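Local coordinates for pvivax hypothetical protein (PDB 2B30) that is probably a metal-dependent phosphatase of the haloacid dehalogenase superfamily, with a calcium ion bound in the crystal at the presumed magnesium site, at residues N230-L233 with K234-I238. Sequence-based numbering, arbitrary orientation.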
loop_
_atom_site.group_PDB
_atom_site.type_symbol
_atom_site.label_atom_id
_atom_site.label_comp_id
_atom_site.label_asym_id
_atom_site.label_seq_id
_atom_site.Cartn_x
_atom_site.Cartn_y
_atom_site.Cartn_z
ATOM N N ASN A 230 4.659 -7.789 -3.884
ATOM C CA ASN A 230 4.563 -8.621 -2.683
ATOM C C ASN A 230 4.291 -10.091 -3.000
ATOM O O ASN A 230 4.698 -10.972 -2.242
ATOM C CB ASN A 230 3.526 -8.068 -1.697
ATOM C CG ASN A 230 4.057 -6.861 -0.875
ATOM O OD1 ASN A 230 5.249 -6.510 -0.946
ATOM N ND2 ASN A 230 3.160 -6.226 -0.089
ATOM N N TYR A 231 3.626 -10.357 -4.124
ATOM C CA TYR A 231 3.467 -11.740 -4.589
ATOM C C TYR A 231 4.813 -12.399 -4.830
ATOM O O TYR A 231 4.991 -13.574 -4.484
ATOM C CB TYR A 231 2.598 -11.831 -5.856
ATOM C CG TYR A 231 1.128 -11.756 -5.532
ATOM C CD1 TYR A 231 0.343 -12.901 -5.485
ATOM C CD2 TYR A 231 0.538 -10.536 -5.228
ATOM C CE1 TYR A 231 -0.988 -12.828 -5.157
ATOM C CE2 TYR A 231 -0.787 -10.455 -4.907
ATOM C CZ TYR A 231 -1.549 -11.600 -4.868
ATOM O OH TYR A 231 -2.882 -11.481 -4.545
ATOM N N LEU A 232 5.753 -11.647 -5.413
ATOM C CA LEU A 232 7.109 -12.153 -5.682
ATOM C C LEU A 232 7.910 -12.334 -4.399
ATOM O O LEU A 232 8.665 -13.296 -4.257
ATOM C CB LEU A 232 7.862 -11.221 -6.626
ATOM C CG LEU A 232 7.385 -11.190 -8.077
ATOM C CD1 LEU A 232 8.272 -10.249 -8.896
ATOM C CD2 LEU A 232 7.375 -12.590 -8.681
ATOM N N LEU A 233 7.729 -11.420 -3.456
ATOM C CA LEU A 233 8.390 -11.540 -2.156
ATOM C C LEU A 233 7.925 -12.800 -1.424
ATOM O O LEU A 233 8.740 -13.529 -0.863
ATOM C CB LEU A 233 8.125 -10.302 -1.295
ATOM C CG LEU A 233 8.451 -8.944 -1.924
ATOM C CD1 LEU A 233 8.321 -7.857 -0.883
ATOM C CD2 LEU A 233 9.830 -8.919 -2.563
ATOM N N LYS A 234 6.615 -13.038 -1.440
ATOM C CA LYS A 234 6.022 -14.196 -0.782
ATOM C C LYS A 234 6.395 -15.486 -1.501
ATOM O O LYS A 234 6.767 -16.469 -0.859
ATOM C CB LYS A 234 4.497 -14.054 -0.700
ATOM C CG LYS A 234 4.034 -13.072 0.370
ATOM C CD LYS A 234 3.958 -13.730 1.745
ATOM C CE LYS A 234 2.628 -14.456 1.934
ATOM N NZ LYS A 234 2.582 -15.302 3.163
ATOM N N HIS A 235 6.307 -15.469 -2.830
ATOM C CA HIS A 235 6.580 -16.660 -3.634
ATOM C C HIS A 235 8.022 -17.159 -3.441
ATOM O O HIS A 235 8.259 -18.369 -3.406
ATOM C CB HIS A 235 6.293 -16.385 -5.117
ATOM C CG HIS A 235 6.226 -17.619 -5.968
ATOM N ND1 HIS A 235 5.179 -18.512 -5.905
ATOM C CD2 HIS A 235 7.069 -18.095 -6.917
ATOM C CE1 HIS A 235 5.386 -19.494 -6.766
ATOM N NE2 HIS A 235 6.526 -19.263 -7.393
ATOM N N TYR A 236 8.962 -16.225 -3.303
ATOM C CA TYR A 236 10.371 -16.557 -3.198
ATOM C C TYR A 236 10.934 -16.249 -1.821
ATOM O O TYR A 236 12.135 -16.239 -1.640
ATOM C CB TYR A 236 11.167 -15.781 -4.252
ATOM C CG TYR A 236 10.878 -16.215 -5.655
ATOM C CD1 TYR A 236 11.335 -17.445 -6.124
ATOM C CD2 TYR A 236 10.154 -15.408 -6.524
ATOM C CE1 TYR A 236 11.075 -17.858 -7.422
ATOM C CE2 TYR A 236 9.892 -15.817 -7.833
ATOM C CZ TYR A 236 10.357 -17.036 -8.266
ATOM O OH TYR A 236 10.097 -17.449 -9.540
ATOM N N ASN A 237 10.069 -15.967 -0.858
ATOM C CA ASN A 237 10.505 -15.655 0.510
ATOM C C ASN A 237 11.662 -14.621 0.617
ATOM O O ASN A 237 12.587 -14.765 1.411
ATOM C CB ASN A 237 10.876 -16.961 1.215
ATOM C CG ASN A 237 11.061 -16.786 2.705
ATOM O OD1 ASN A 237 10.284 -16.085 3.367
ATOM N ND2 ASN A 237 12.111 -17.411 3.245
ATOM N N ILE A 238 11.594 -13.581 -0.197
ATOM C CA ILE A 238 12.583 -12.509 -0.190
ATOM C C ILE A 238 12.096 -11.417 0.744
ATOM O O ILE A 238 10.970 -10.961 0.614
ATOM C CB ILE A 238 12.744 -11.943 -1.601
ATOM C CG1 ILE A 238 13.355 -13.019 -2.497
ATOM C CG2 ILE A 238 13.591 -10.679 -1.599
ATOM C CD1 ILE A 238 13.570 -12.577 -3.939
#
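Leu232 and Tyr236, one turn apart, run side by side in the same direction, and Leu232 CD2 lies 4.2 Å from Tyr236 CE2. In both residues CG is anti to the carbonyl carbon, which, with their spacing of four residues, helps to give them a common heading. The Tyr236 ring also brings its edge, near the ring plane, to the carbonyl oxygen of Leu232, with CD2 3.4 Å from that O. Leu232, the buried residue here, and Tyr236 form the close-packed side against the sheet of the hydrolase core: Leu232 rests on Ser65 and Leu110, and Tyr236 packs on Met63. The Tyr236 hydroxyl is hydrogen-bonded to Gln105 N, just beyond strand 101-103. A second apolar pair, Leu233 CD2 and Ile238 CG2, meets at 4.3 Å, and both side chains touch Leu29 of strand 29-33.

The backbone between these pairs closes helix 225-235 with a Schellman motif. Its evidence is threefold: Ile238 N hydrogen-bonds Leu233 O at 2.9 Å, approaching in the carbonyl plane on a lone pair; Asn237 N makes a weak bond to Lys234 O; and Asn237 has positive phi (47°). The last regular helical bond, Tyr236 N to Leu232 O at 3.1 Å, precedes it.

The solvent side is looser at exposed Lys234, which lays its CG 3.4 Å from Asn230 O, then bends at chi2 and chi3 and leads away; NZ of Lys234 of the second subunit is hydrogen-bonded to Tyr231 OH. His235, though exposed, touches Asp104 and Leu110 and swings CG anti to its own N (chi1 -166°), which places CD2 over one face of the Tyr236 ring, offset toward the rim.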